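Local coordinates for spindle pole body-associated protein VIK1 (Candida glabrata, PDB 4GKP) that associates with the kinesin Kar3 as a noncatalytic partner and probably binds microtubules, represented here by its truncated neck and C-terminal motor homology domain, at residues L158-L161 / D162-T165. Residues are numbered along the deposited sequence; the frame is centred on the assembly and turned at random.
Sequences LITL and DEIT
Glu163 swings its side chain back over Thr160 and crosses it at a slant, so that its OE2 accepts a hydrogen bond from Thr160 N at 2.8 Å through its anti lone pair. Beyond CG the glutamate chain runs extended (chi2 179°), which gives it the length to span the turn. Thr160 and Asp162 instead stand alongside each other, both heading in one direction. Thr160 OG1 donates to Asp162 OD1 at 2.7 Å, meeting it on the syn side but 32° out of the carboxylate plane. Two carboxylates thus hold one threonine, by its backbone and by its hydroxyl. Along the backbone, Glu163 N bonds to Thr160 O at 2.9 Å and Ile164 N to Leu161 O at 3.1 Å, two successive i to i+3 bonds. On the apolar side the Leu161 and Ile164 side chains run abreast, Leu161 CD2 3.8 Å from Ile164 CD1, while that of Ile159 crosses Ile164 at about a right angle, CD1 against CG1. Leu161 and Ile164 both reach Leu101 of helix 96-107. This is the glutamate-to-backbone half of a capping box, starting a short 3-10 turn after strand 159-160, which pairs antiparallel with strand 112-121 in this kinesin motor-like fold.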
loop_
_atom_site.group_PDB
_atom_site.type_symbol
_atom_site.label_atom_id
_atom_site.label_comp_id
_atom_site.label_asym_id
_atom_site.label_seq_id
_atom_site.Cartn_x
_atom_site.Cartn_y
_atom_site.Cartn_z
ATOM N N LEU A 158 17.005 9.694 4.732
ATOM C CA LEU A 158 17.029 8.782 3.593
ATOM C C LEU A 158 18.063 7.701 3.862
ATOM O O LEU A 158 19.155 7.992 4.330
ATOM C CB LEU A 158 17.332 9.551 2.299
ATOM C CG LEU A 158 17.440 8.782 0.967
ATOM C CD1 LEU A 158 16.982 9.636 -0.206
ATOM C CD2 LEU A 158 18.860 8.268 0.751
ATOM N N ILE A 159 17.693 6.455 3.613
ATOM C CA ILE A 159 18.636 5.355 3.658
ATOM C C ILE A 159 18.563 4.590 2.335
ATOM O O ILE A 159 17.580 4.705 1.598
ATOM C CB ILE A 159 18.394 4.381 4.843
ATOM C CG1 ILE A 159 17.067 3.612 4.698
ATOM C CG2 ILE A 159 18.526 5.100 6.185
ATOM C CD1 ILE A 159 16.948 2.430 5.644
ATOM N N THR A 160 19.603 3.825 2.036
ATOM C CA THR A 160 19.491 2.799 1.010
ATOM C C THR A 160 19.057 1.535 1.707
ATOM O O THR A 160 19.401 1.310 2.862
ATOM C CB THR A 160 20.825 2.561 0.283
ATOM O OG1 THR A 160 21.839 2.229 1.249
ATOM C CG2 THR A 160 21.235 3.819 -0.486
ATOM N N LEU A 161 18.300 0.703 1.016
ATOM C CA LEU A 161 17.743 -0.487 1.650
ATOM C C LEU A 161 18.775 -1.457 2.231
ATOM O O LEU A 161 18.479 -2.158 3.206
ATOM C CB LEU A 161 16.838 -1.240 0.689
ATOM C CG LEU A 161 15.517 -0.611 0.301
ATOM C CD1 LEU A 161 14.705 -1.695 -0.390
ATOM C CD2 LEU A 161 14.780 -0.073 1.517
ATOM N N ASP A 162 19.965 -1.527 1.642
ATOM C CA ASP A 162 21.002 -2.404 2.205
ATOM C C ASP A 162 21.539 -1.900 3.558
ATOM O O ASP A 162 22.264 -2.610 4.244
ATOM C CB ASP A 162 22.136 -2.665 1.213
ATOM C CG ASP A 162 22.845 -1.394 0.779
ATOM O OD1 ASP A 162 22.162 -0.375 0.522
ATOM O OD2 ASP A 162 24.099 -1.425 0.672
ATOM N N GLU A 163 21.165 -0.684 3.950
ATOM C CA GLU A 163 21.517 -0.188 5.269
ATOM C C GLU A 163 20.679 -0.844 6.371
ATOM O O GLU A 163 21.025 -0.746 7.545
ATOM C CB GLU A 163 21.407 1.342 5.340
ATOM C CG GLU A 163 22.538 2.064 4.631
ATOM C CD GLU A 163 22.377 3.558 4.697
ATOM O OE1 GLU A 163 23.023 4.171 5.561
ATOM O OE2 GLU A 163 21.584 4.119 3.921
ATOM N N ILE A 164 19.578 -1.496 6.001
ATOM C CA ILE A 164 18.791 -2.258 6.975
ATOM C C ILE A 164 19.516 -3.567 7.305
ATOM O O ILE A 164 19.707 -4.428 6.437
ATOM C CB ILE A 164 17.332 -2.519 6.528
ATOM C CG1 ILE A 164 16.720 -1.266 5.909
ATOM C CG2 ILE A 164 16.473 -2.920 7.723
ATOM C CD1 ILE A 164 15.591 -1.546 4.946
ATOM N N THR A 165 19.938 -3.672 8.563
ATOM C CA THR A 165 20.655 -4.829 9.090
ATOM C C THR A 165 19.972 -5.267 10.391
ATOM O O THR A 165 19.083 -4.566 10.892
ATOM C CB THR A 165 22.139 -4.492 9.350
#